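Synaptonemal complex protein 2 (Mus musculus, PDB 5IWZ) is a major component of the axial and lateral elements of synaptonemal complexes, needed for their assembly and for chromosome synapsis in meiosis. Local coordinates at residues F311-H316 / T387-G392; E339-Y344 / L355-K360; Y282-L287 / E379-T384; L218-V223 / I266-V271. All blocks are in the same frame, centred on the assembly; numbering follows the deposited sequence.

Interaction 1 (F311-H316 / T387-G392); sequences FNLGSH and TKKVFG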
# COMPACT_ATOMS: atom_id res chain seq x y z
N PHE A 311 -13.34 -4.50 -11.24
CA PHE A 311 -12.48 -5.33 -12.08
C PHE A 311 -11.32 -4.45 -12.52
O PHE A 311 -11.52 -3.52 -13.30
CB PHE A 311 -13.25 -5.87 -13.29
CG PHE A 311 -14.30 -6.90 -12.95
CD1 PHE A 311 -14.08 -8.25 -13.23
CD2 PHE A 311 -15.50 -6.53 -12.37
CE1 PHE A 311 -15.05 -9.21 -12.93
CE2 PHE A 311 -16.48 -7.48 -12.08
CZ PHE A 311 -16.26 -8.82 -12.36
N ASN A 312 -10.12 -4.76 -12.05
CA ASN A 312 -8.97 -3.85 -12.15
C ASN A 312 -8.02 -4.32 -13.23
O ASN A 312 -7.23 -5.25 -13.01
CB ASN A 312 -8.28 -3.75 -10.80
CG ASN A 312 -9.21 -3.20 -9.73
OD1 ASN A 312 -9.74 -2.09 -9.86
ND2 ASN A 312 -9.45 -4.00 -8.69
N LEU A 313 -8.06 -3.66 -14.39
CA LEU A 313 -7.30 -4.12 -15.56
C LEU A 313 -5.82 -3.82 -15.43
O LEU A 313 -4.99 -4.51 -16.04
CB LEU A 313 -7.85 -3.46 -16.83
CG LEU A 313 -9.08 -4.05 -17.51
CD1 LEU A 313 -10.21 -4.36 -16.52
CD2 LEU A 313 -9.56 -3.04 -18.58
N GLY A 314 -5.45 -2.81 -14.65
CA GLY A 314 -4.03 -2.55 -14.46
C GLY A 314 -3.38 -3.55 -13.53
O GLY A 314 -2.28 -4.05 -13.80
N SER A 315 -4.04 -3.85 -12.42
CA SER A 315 -3.47 -4.70 -11.39
C SER A 315 -3.89 -6.15 -11.52
O SER A 315 -3.41 -6.99 -10.75
CB SER A 315 -3.87 -4.17 -10.02
OG SER A 315 -5.27 -4.05 -9.95
N HIS A 316 -4.79 -6.47 -12.45
CA HIS A 316 -5.26 -7.84 -12.68
C HIS A 316 -5.81 -8.44 -11.40
O HIS A 316 -5.45 -9.54 -10.98
CB HIS A 316 -4.16 -8.70 -13.29
CG HIS A 316 -3.82 -8.31 -14.69
ND1 HIS A 316 -4.40 -8.91 -15.79
CD2 HIS A 316 -3.03 -7.32 -15.18
CE1 HIS A 316 -3.94 -8.34 -16.89
NE2 HIS A 316 -3.11 -7.37 -16.55
N THR A 387 -14.08 -10.16 -17.41
CA THR A 387 -13.31 -11.06 -16.55
C THR A 387 -12.03 -11.53 -17.24
O THR A 387 -10.99 -11.68 -16.59
CB THR A 387 -14.15 -12.24 -16.09
OG1 THR A 387 -15.32 -11.77 -15.41
CG2 THR A 387 -13.36 -13.10 -15.09
N LYS A 388 -12.07 -11.73 -18.56
CA LYS A 388 -10.89 -12.23 -19.25
C LYS A 388 -9.80 -11.18 -19.37
O LYS A 388 -8.65 -11.54 -19.65
CB LYS A 388 -11.27 -12.79 -20.62
CG LYS A 388 -11.54 -11.75 -21.68
CD LYS A 388 -12.53 -12.27 -22.72
CE LYS A 388 -11.99 -13.46 -23.49
NZ LYS A 388 -13.02 -13.95 -24.46
N LYS A 389 -10.11 -9.91 -19.12
CA LYS A 389 -9.09 -8.86 -19.06
C LYS A 389 -8.30 -8.88 -17.76
O LYS A 389 -7.15 -8.42 -17.73
CB LYS A 389 -9.74 -7.48 -19.24
CG LYS A 389 -10.54 -7.28 -20.54
CD LYS A 389 -11.03 -5.85 -20.68
CE LYS A 389 -12.45 -5.77 -21.26
NZ LYS A 389 -12.54 -6.12 -22.70
N VAL A 390 -8.87 -9.38 -16.66
CA VAL A 390 -8.14 -9.44 -15.40
C VAL A 390 -7.59 -10.83 -15.12
O VAL A 390 -6.47 -10.96 -14.61
CB VAL A 390 -9.01 -8.92 -14.23
CG1 VAL A 390 -9.53 -7.52 -14.55
CG2 VAL A 390 -10.15 -9.84 -13.91
N PHE A 391 -8.34 -11.88 -15.43
CA PHE A 391 -7.88 -13.24 -15.18
C PHE A 391 -7.65 -13.96 -16.51
O PHE A 391 -8.22 -15.03 -16.76
CB PHE A 391 -8.88 -14.01 -14.31
CG PHE A 391 -9.15 -13.37 -12.96
CD1 PHE A 391 -8.13 -12.79 -12.23
CD2 PHE A 391 -10.43 -13.35 -12.44
CE1 PHE A 391 -8.38 -12.20 -10.99
CE2 PHE A 391 -10.70 -12.76 -11.22
CZ PHE A 391 -9.69 -12.19 -10.48
N GLY A 392 -6.82 -13.37 -17.36
CA GLY A 392 -6.58 -13.91 -18.69
C GLY A 392 -6.16 -15.37 -18.69
O GLY A 392 -5.33 -15.79 -17.88
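The imidazole of His316 meets Val390 O at its edge, the oxygen lying almost in the ring plane, while Lys389 O approaches the same ring obliquely, 3.3 Å from CE1. Val390 serves two phenyl rings at once: its CG2 sits near the plane at the edge of Phe311, and it also lies over the centre of one face of Phe391, the next residue along the chain. Next along the same flank of the Phe311 ring, CE1 comes within 3.6 Å of Thr387 OG1, approached obliquely; that hydroxyl is hydrogen-bonded within its own helix to Ile383 O. The polar tie across the contact is the bond from His316 ND1 to Val390 O, 3.1 Å long with an angle of 150° at the hydrogen, and its donor stands above the carbonyl plane. Without the imidazole, as with an alanine here, Val390 O would probably lose this donor, and the carbonyls of Val390 and Lys389 the cover of the ring. The arrangement is part of the Spt16M-like domain, which has a pleckstrin-homology-like fold with a C-terminal helix packed against antiparallel sheets; here helix 383-390 meets the end of strand 308-312. Val390 CG1 is the wedge, resting 3.6 Å from Asn312 O and 3.8 Å from Leu313 CD1. Leu313 turns CG beside its backbone N (chi1 -82°), which brings CD2 across the aliphatic chain of Lys389 at a slant, 3.8 Å from its CD. Phe391 reaches strands 341-349 and 352-359 through Tyr344 and Leu357, and Phe311 meets the ring of Phe284.

Interaction 2 (E339-Y344 / L355-K360); sequences EKVQMY and LTLTLK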
# COMPACT_ATOMS: atom_id res chain seq x y z
N GLU A 339 -3.01 -14.32 -9.56
CA GLU A 339 -2.19 -15.47 -9.21
C GLU A 339 -2.87 -16.37 -8.18
O GLU A 339 -2.46 -17.51 -8.02
CB GLU A 339 -0.82 -15.01 -8.69
CG GLU A 339 -0.87 -14.36 -7.32
CD GLU A 339 -0.83 -12.82 -7.37
OE1 GLU A 339 -1.09 -12.21 -8.44
OE2 GLU A 339 -0.56 -12.23 -6.29
N LYS A 340 -3.90 -15.88 -7.48
CA LYS A 340 -4.63 -16.71 -6.52
C LYS A 340 -5.75 -17.53 -7.17
O LYS A 340 -6.36 -18.36 -6.50
CB LYS A 340 -5.21 -15.82 -5.43
CG LYS A 340 -4.53 -15.90 -4.10
CD LYS A 340 -5.40 -15.26 -3.04
CE LYS A 340 -4.58 -14.60 -1.94
NZ LYS A 340 -5.42 -14.21 -0.76
N VAL A 341 -6.05 -17.31 -8.44
CA VAL A 341 -7.20 -17.93 -9.11
C VAL A 341 -6.68 -19.15 -9.86
O VAL A 341 -5.85 -19.04 -10.76
CB VAL A 341 -7.91 -16.94 -10.04
CG1 VAL A 341 -8.99 -17.63 -10.88
CG2 VAL A 341 -8.53 -15.79 -9.22
N GLN A 342 -7.14 -20.33 -9.45
CA GLN A 342 -6.85 -21.57 -10.17
C GLN A 342 -7.61 -21.63 -11.50
O GLN A 342 -7.04 -22.00 -12.53
CB GLN A 342 -7.20 -22.77 -9.29
CG GLN A 342 -6.67 -24.10 -9.85
CD GLN A 342 -6.95 -25.26 -8.94
OE1 GLN A 342 -8.11 -25.59 -8.71
NE2 GLN A 342 -5.91 -25.87 -8.41
N MET A 343 -8.90 -21.32 -11.49
CA MET A 343 -9.67 -21.13 -12.72
C MET A 343 -11.03 -20.56 -12.34
O MET A 343 -11.39 -20.47 -11.16
CB MET A 343 -9.82 -22.42 -13.56
CG MET A 343 -10.64 -23.56 -12.99
SD MET A 343 -10.71 -25.00 -14.14
CE MET A 343 -8.98 -25.47 -14.22
N TYR A 344 -11.78 -20.15 -13.36
CA TYR A 344 -13.11 -19.63 -13.14
C TYR A 344 -14.04 -20.09 -14.25
O TYR A 344 -13.60 -20.49 -15.34
CB TYR A 344 -13.12 -18.10 -13.06
CG TYR A 344 -12.86 -17.37 -14.36
CD1 TYR A 344 -13.92 -17.01 -15.22
CD2 TYR A 344 -11.58 -16.99 -14.71
CE1 TYR A 344 -13.67 -16.31 -16.39
CE2 TYR A 344 -11.32 -16.29 -15.87
CZ TYR A 344 -12.36 -15.95 -16.72
OH TYR A 344 -12.08 -15.26 -17.89
N LEU A 355 -20.48 -15.82 -11.75
CA LEU A 355 -19.03 -15.92 -11.87
C LEU A 355 -18.54 -16.72 -10.67
O LEU A 355 -18.66 -16.26 -9.53
CB LEU A 355 -18.39 -14.53 -11.90
CG LEU A 355 -16.86 -14.49 -11.76
CD1 LEU A 355 -16.18 -15.15 -12.96
CD2 LEU A 355 -16.40 -13.03 -11.61
N THR A 356 -18.00 -17.91 -10.93
CA THR A 356 -17.43 -18.78 -9.91
C THR A 356 -15.92 -18.79 -10.04
O THR A 356 -15.40 -19.21 -11.08
CB THR A 356 -17.97 -20.20 -10.05
OG1 THR A 356 -19.39 -20.16 -9.97
CG2 THR A 356 -17.44 -21.09 -8.90
N LEU A 357 -15.21 -18.31 -9.01
CA LEU A 357 -13.75 -18.30 -8.95
C LEU A 357 -13.28 -19.42 -8.04
O LEU A 357 -13.59 -19.40 -6.85
CB LEU A 357 -13.19 -16.98 -8.42
CG LEU A 357 -13.43 -15.62 -9.08
CD1 LEU A 357 -12.79 -14.51 -8.21
CD2 LEU A 357 -12.88 -15.61 -10.49
N THR A 358 -12.54 -20.37 -8.59
CA THR A 358 -11.87 -21.38 -7.78
C THR A 358 -10.50 -20.85 -7.41
O THR A 358 -9.69 -20.56 -8.30
CB THR A 358 -11.76 -22.70 -8.54
OG1 THR A 358 -13.07 -23.18 -8.86
CG2 THR A 358 -11.04 -23.77 -7.72
N LEU A 359 -10.24 -20.68 -6.12
CA LEU A 359 -8.96 -20.16 -5.65
C LEU A 359 -7.96 -21.29 -5.40
O LEU A 359 -8.33 -22.42 -5.08
CB LEU A 359 -9.14 -19.35 -4.38
CG LEU A 359 -10.20 -18.24 -4.44
CD1 LEU A 359 -10.25 -17.55 -3.09
CD2 LEU A 359 -9.91 -17.24 -5.55
N LYS A 360 -6.67 -20.95 -5.52
CA LYS A 360 -5.60 -21.91 -5.32
C LYS A 360 -5.38 -22.25 -3.85
O LYS A 360 -4.60 -23.17 -3.56
CB LYS A 360 -4.29 -21.38 -5.92
CG LYS A 360 -4.25 -21.42 -7.43
CD LYS A 360 -2.97 -20.80 -8.01
CE LYS A 360 -3.07 -20.75 -9.52
NZ LYS A 360 -1.87 -20.21 -10.22
O HOH W 1 -3.63 -17.99 -11.58
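Opposite Thr358 the strand carries two residues, Gln342 and Met343, in a classic beta bulge of the antiparallel hairpin of strands 341-349 and 352-359, within the pleckstrin-homology-like sheet of the Spt16M-like domain. Thr358 O accepts the Gln342 N bond at 2.8 Å and a weak one from Met343 N, and Thr358 N returns a bond to Met343 O that runs nearly straight out from the carbonyl. At the bulge the Gln342 side chain lies on the exposed side, where CB fits against Lys360 CG at 3.7 Å and OE1 lies 3.6 Å from Thr358 CG2, the side chains of Gln342 and Thr358 crossing at a slant. On the buried side, the methyl of Leu357 CD2 packs against the base of the Tyr344 side chain, 3.6 Å from CB, and Leu355 CD1 lies against ring atom CD1 of Tyr344 at 3.7 Å. The Tyr344 CG is set between the backbone N and the carbonyl carbon (chi1 71°), which leaves the ring standing up from the strand with these two leucine methyls gathered about its base. Val341 adds a smaller bump: its CG2 approaches Leu359 CD2, and the pair shares the cover of Val336 from strand 333-337. Thr387 of helix 383-390 touches Leu355 on this face. Beyond the bulge, Lys360 N bonds to Lys340 O with an angle of 166°. The extended Lys360 chain then runs over the backbone of segment 339-344, its CD reaching to 3.3 Å from Glu339 O, and a water bridges Lys360 NZ to Val341 O, donating to that oxygen over 2.6 Å.

Interaction 3 (Y282-L287 / E379-T384); sequences YTFPCL and ESLEIT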
# COMPACT_ATOMS: atom_id res chain seq x y z
N TYR A 282 -13.36 -1.56 -14.48
CA TYR A 282 -14.75 -1.87 -14.76
C TYR A 282 -15.45 -2.17 -13.45
O TYR A 282 -15.07 -3.12 -12.75
CB TYR A 282 -14.87 -3.06 -15.71
CG TYR A 282 -14.73 -2.69 -17.16
CD1 TYR A 282 -15.85 -2.43 -17.95
CD2 TYR A 282 -13.48 -2.60 -17.75
CE1 TYR A 282 -15.72 -2.08 -19.29
CE2 TYR A 282 -13.34 -2.25 -19.08
CZ TYR A 282 -14.46 -1.99 -19.85
OH TYR A 282 -14.31 -1.65 -21.17
N THR A 283 -16.47 -1.38 -13.13
CA THR A 283 -17.25 -1.55 -11.91
C THR A 283 -18.66 -2.03 -12.25
O THR A 283 -19.39 -1.34 -12.97
CB THR A 283 -17.29 -0.23 -11.14
OG1 THR A 283 -15.97 0.09 -10.71
CG2 THR A 283 -18.20 -0.35 -9.94
N PHE A 284 -19.05 -3.22 -11.73
CA PHE A 284 -20.39 -3.74 -11.97
C PHE A 284 -21.18 -3.82 -10.67
O PHE A 284 -20.61 -4.20 -9.63
CB PHE A 284 -20.37 -5.16 -12.59
CG PHE A 284 -19.83 -5.20 -13.99
CD1 PHE A 284 -20.45 -4.51 -15.01
CD2 PHE A 284 -18.70 -5.95 -14.29
CE1 PHE A 284 -19.96 -4.55 -16.30
CE2 PHE A 284 -18.21 -6.00 -15.59
CZ PHE A 284 -18.84 -5.30 -16.59
N PRO A 285 -22.48 -3.53 -10.68
CA PRO A 285 -23.31 -3.88 -9.54
C PRO A 285 -23.47 -5.39 -9.47
O PRO A 285 -23.48 -6.09 -10.48
CB PRO A 285 -24.64 -3.18 -9.82
CG PRO A 285 -24.71 -3.10 -11.31
CD PRO A 285 -23.27 -2.98 -11.80
N CYS A 286 -23.56 -5.89 -8.25
CA CYS A 286 -23.59 -7.32 -7.98
C CYS A 286 -24.82 -7.64 -7.14
O CYS A 286 -25.20 -6.87 -6.25
CB CYS A 286 -22.31 -7.74 -7.25
SG CYS A 286 -22.27 -9.44 -6.67
N LEU A 287 -25.46 -8.77 -7.45
CA LEU A 287 -26.70 -9.14 -6.77
C LEU A 287 -26.42 -9.74 -5.40
O LEU A 287 -27.11 -9.41 -4.43
CB LEU A 287 -27.49 -10.13 -7.63
CG LEU A 287 -27.81 -9.60 -9.04
CD1 LEU A 287 -28.37 -10.71 -9.93
CD2 LEU A 287 -28.81 -8.41 -8.95
N GLU A 379 -28.06 -10.58 -15.82
CA GLU A 379 -27.68 -11.24 -17.06
C GLU A 379 -27.31 -10.27 -18.18
O GLU A 379 -26.57 -10.65 -19.09
CB GLU A 379 -28.82 -12.15 -17.52
CG GLU A 379 -30.18 -11.53 -17.31
CD GLU A 379 -31.32 -12.42 -17.76
OE1 GLU A 379 -32.49 -12.03 -17.54
OE2 GLU A 379 -31.05 -13.51 -18.32
N SER A 380 -27.77 -9.01 -18.11
CA SER A 380 -27.36 -8.04 -19.12
C SER A 380 -25.92 -7.57 -18.96
O SER A 380 -25.40 -6.88 -19.84
CB SER A 380 -28.29 -6.82 -19.10
OG SER A 380 -28.06 -6.00 -17.96
N LEU A 381 -25.24 -7.91 -17.87
CA LEU A 381 -23.89 -7.39 -17.66
C LEU A 381 -22.86 -8.24 -18.40
O LEU A 381 -22.99 -9.46 -18.50
CB LEU A 381 -23.57 -7.35 -16.16
CG LEU A 381 -24.49 -6.38 -15.40
CD1 LEU A 381 -24.23 -6.47 -13.91
CD2 LEU A 381 -24.31 -4.94 -15.91
N GLU A 382 -21.83 -7.58 -18.93
CA GLU A 382 -20.81 -8.23 -19.75
C GLU A 382 -19.70 -8.87 -18.90
O GLU A 382 -18.53 -8.52 -18.98
CB GLU A 382 -20.20 -7.23 -20.73
CG GLU A 382 -21.08 -6.82 -21.89
CD GLU A 382 -20.31 -5.99 -22.93
OE1 GLU A 382 -20.81 -4.92 -23.32
OE2 GLU A 382 -19.20 -6.41 -23.34
N ILE A 383 -20.09 -9.86 -18.09
CA ILE A 383 -19.13 -10.47 -17.17
C ILE A 383 -18.02 -11.18 -17.94
O ILE A 383 -16.84 -11.10 -17.57
CB ILE A 383 -19.86 -11.43 -16.20
CG1 ILE A 383 -20.92 -10.66 -15.38
CG2 ILE A 383 -18.85 -12.14 -15.29
CD1 ILE A 383 -20.47 -9.25 -14.97
N THR A 384 -18.37 -11.86 -19.04
CA THR A 384 -17.41 -12.71 -19.72
C THR A 384 -16.24 -11.91 -20.28
O THR A 384 -15.07 -12.26 -20.06
CB THR A 384 -18.10 -13.50 -20.83
OG1 THR A 384 -18.92 -14.53 -20.25
CG2 THR A 384 -17.08 -14.14 -21.75
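Phe284 carries the contact with Leu381 and Ile383. Its CB points toward segment 379-384, and CG lies beside the backbone N, anti to the carbonyl carbon (chi1 -68°), an orientation that turns one side of the ring to both aliphatic side chains. From there the two halves of the ring meet different partners. CD1 approaches Leu381 CD2, which comes in obliquely, at 4.0 Å, whereas CD2 and CE2, on the other flank, lie beneath Ile383 CD1, the closer approach being 3.8 Å from CD2. That methyl makes a CH-pi contact: it lies over the face, offset toward the rim, 4.2 Å from the ring centroid and 25° off the ring normal. At the tip, CZ comes to 4.0 Å from Glu382 O, obliquely to the ring. Leu381 uses its second branch on the neighbouring residue, CD1 lying 3.5 Å from Pro285 O and also brushing the proline CD. No hydrogen bond crosses the contact, which is apolar and lies near the surface. Glu382 occupies the N-cap position of helix 383-390 and centres an inverse gamma turn; this places Leu381 and Ile383, the residues before and after it, both in touch with the phenyl ring. In the pleckstrin-homology-like fold the site thus joins strand 281-285, an outermost strand of its four-stranded sheet, to the start of the C-terminal helix, with Phe377 of strand 372-378 touching both Phe284 and Ile383, and Trp308 of adjacent strand 308-312 touching Pro285.

Interaction 4 (L218-V223 / I266-V271); sequences LQVGIV and IFLNLV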
# COMPACT_ATOMS: atom_id res chain seq x y z
N LEU A 218 -6.09 2.12 -5.74
CA LEU A 218 -5.17 3.22 -6.00
C LEU A 218 -5.92 4.47 -6.44
O LEU A 218 -5.53 5.59 -6.08
CB LEU A 218 -4.14 2.80 -7.05
CG LEU A 218 -3.06 1.84 -6.55
CD1 LEU A 218 -2.25 1.38 -7.74
CD2 LEU A 218 -2.11 2.52 -5.49
N GLN A 219 -7.01 4.32 -7.21
CA GLN A 219 -7.81 5.48 -7.60
C GLN A 219 -8.32 6.23 -6.38
O GLN A 219 -8.24 7.46 -6.31
CB GLN A 219 -8.98 5.07 -8.50
CG GLN A 219 -8.64 4.76 -9.96
CD GLN A 219 -9.90 4.50 -10.82
OE1 GLN A 219 -10.78 3.74 -10.43
NE2 GLN A 219 -9.98 5.15 -11.98
N VAL A 220 -8.85 5.50 -5.40
CA VAL A 220 -9.39 6.14 -4.20
C VAL A 220 -8.28 6.80 -3.41
O VAL A 220 -8.42 7.95 -2.96
CB VAL A 220 -10.15 5.12 -3.32
CG1 VAL A 220 -10.71 5.83 -2.08
CG2 VAL A 220 -11.24 4.43 -4.10
N GLY A 221 -7.16 6.10 -3.21
CA GLY A 221 -6.07 6.67 -2.42
C GLY A 221 -5.50 7.94 -3.03
O GLY A 221 -5.12 8.86 -2.30
N ILE A 222 -5.41 7.99 -4.36
CA ILE A 222 -4.93 9.19 -5.02
C ILE A 222 -5.93 10.32 -4.86
O ILE A 222 -5.55 11.45 -4.52
CB ILE A 222 -4.65 8.93 -6.51
CG1 ILE A 222 -3.44 8.01 -6.67
CG2 ILE A 222 -4.48 10.27 -7.24
CD1 ILE A 222 -3.28 7.48 -8.09
N VAL A 223 -7.21 10.06 -5.15
CA VAL A 223 -8.25 11.05 -4.89
C VAL A 223 -8.19 11.50 -3.44
O VAL A 223 -8.25 12.70 -3.13
CB VAL A 223 -9.65 10.48 -5.23
CG1 VAL A 223 -10.73 11.45 -4.74
CG2 VAL A 223 -9.82 10.22 -6.73
N ILE A 266 -18.91 7.71 -6.10
CA ILE A 266 -19.71 8.31 -7.17
C ILE A 266 -18.80 8.89 -8.25
O ILE A 266 -18.94 8.58 -9.44
CB ILE A 266 -20.67 9.36 -6.59
CG1 ILE A 266 -21.77 8.68 -5.76
CG2 ILE A 266 -21.30 10.25 -7.69
CD1 ILE A 266 -22.54 9.62 -4.86
N PHE A 267 -17.80 9.68 -7.85
CA PHE A 267 -16.88 10.29 -8.81
C PHE A 267 -16.17 9.23 -9.65
O PHE A 267 -16.12 9.33 -10.89
CB PHE A 267 -15.88 11.18 -8.09
CG PHE A 267 -14.68 11.57 -8.93
CD1 PHE A 267 -14.78 12.55 -9.92
CD2 PHE A 267 -13.43 10.97 -8.71
CE1 PHE A 267 -13.67 12.92 -10.69
CE2 PHE A 267 -12.31 11.34 -9.47
CZ PHE A 267 -12.42 12.31 -10.46
N LEU A 268 -15.62 8.20 -9.00
CA LEU A 268 -14.83 7.23 -9.75
C LEU A 268 -15.70 6.41 -10.69
O LEU A 268 -15.27 6.08 -11.80
CB LEU A 268 -14.07 6.32 -8.78
CG LEU A 268 -13.00 7.10 -8.02
CD1 LEU A 268 -12.37 6.23 -6.95
CD2 LEU A 268 -11.94 7.63 -9.00
N ASN A 269 -16.93 6.08 -10.27
CA ASN A 269 -17.85 5.41 -11.18
C ASN A 269 -18.15 6.28 -12.41
O ASN A 269 -18.18 5.78 -13.54
CB ASN A 269 -19.15 5.02 -10.46
CG ASN A 269 -19.02 3.71 -9.70
OD1 ASN A 269 -17.92 3.17 -9.55
ND2 ASN A 269 -20.15 3.17 -9.22
N LEU A 270 -18.34 7.59 -12.20
CA LEU A 270 -18.49 8.51 -13.33
C LEU A 270 -17.25 8.52 -14.23
O LEU A 270 -17.35 8.39 -15.45
CB LEU A 270 -18.77 9.93 -12.83
CG LEU A 270 -20.17 10.13 -12.26
CD1 LEU A 270 -20.40 11.59 -11.89
CD2 LEU A 270 -21.19 9.66 -13.27
N VAL A 271 -16.07 8.69 -13.63
CA VAL A 271 -14.84 8.77 -14.43
C VAL A 271 -14.65 7.50 -15.24
O VAL A 271 -14.46 7.55 -16.46
CB VAL A 271 -13.63 9.05 -13.52
CG1 VAL A 271 -12.36 8.62 -14.21
CG2 VAL A 271 -13.58 10.52 -13.19
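Leu268 reaches from helix 260-274 into the groove of helix 216-229 lined by Gln219, Val220 and Val223, and this is the tight part of the contact. Its CD1 lies 3.6 Å from Val220 CG2, and both methyls are 3.9 Å from Gln219 CB, so the branched end straddles that carbon. CD2 also meets Val223 CG2 at 4.0 Å; the same valine methyl touches Phe267 CE2 at 3.9 Å. The Leu268 CG lies beside the backbone N (chi1 -68°), with the chain then stretched toward the other helix. With an alanine at Leu268, Gln219, Val220 and Val223 would probably lose the two methyls that fill this groove, opening a gap between the helices. Away from this point the packing is looser. The axes of the two short segments stay 10.9 Å apart and cross at 121°, so they diverge quickly; Val271 stands farther back. Val220 marks the side nearer solvent and is partly exposed, while Ile266 and Leu270 are exposed on another side of their helix. The amide end of Gln219 is buried, and its NE2 is hydrogen-bonded to Asn272 OD1 and Ile210 O. The contact joins helices of the stacked alpha-helical array, consistent with an armadillo-repeat-like solenoid; within it Ile210 of helix 197-212 also touches Val223, Ile255 packs on both Val223 and Phe267, and helix 246-253 covers Phe267 and Val271 through Ala251 and Ile248.

In the fold
Running from the N terminus, the helical array comes first, and interaction 4 closes a loop of mostly helical chain between helices 216-229 and 260-274 before any of the others opens. Strand 281-285 follows directly and is linked to interaction 4 by Thr283 packing on Asn269. Interaction 3 opens there and interaction 1 opens at 311-316; interaction 2 then opens and closes within both as a local hairpin. Interaction 3 closes at 379-384 and interaction 1 at 387-392, so these two cross. Together they set helix 383-390 against neighbouring strands of the four-stranded sheet, while Tyr344 and Leu357 of interaction 2 bring the five-stranded sheet to Thr387 and Phe391.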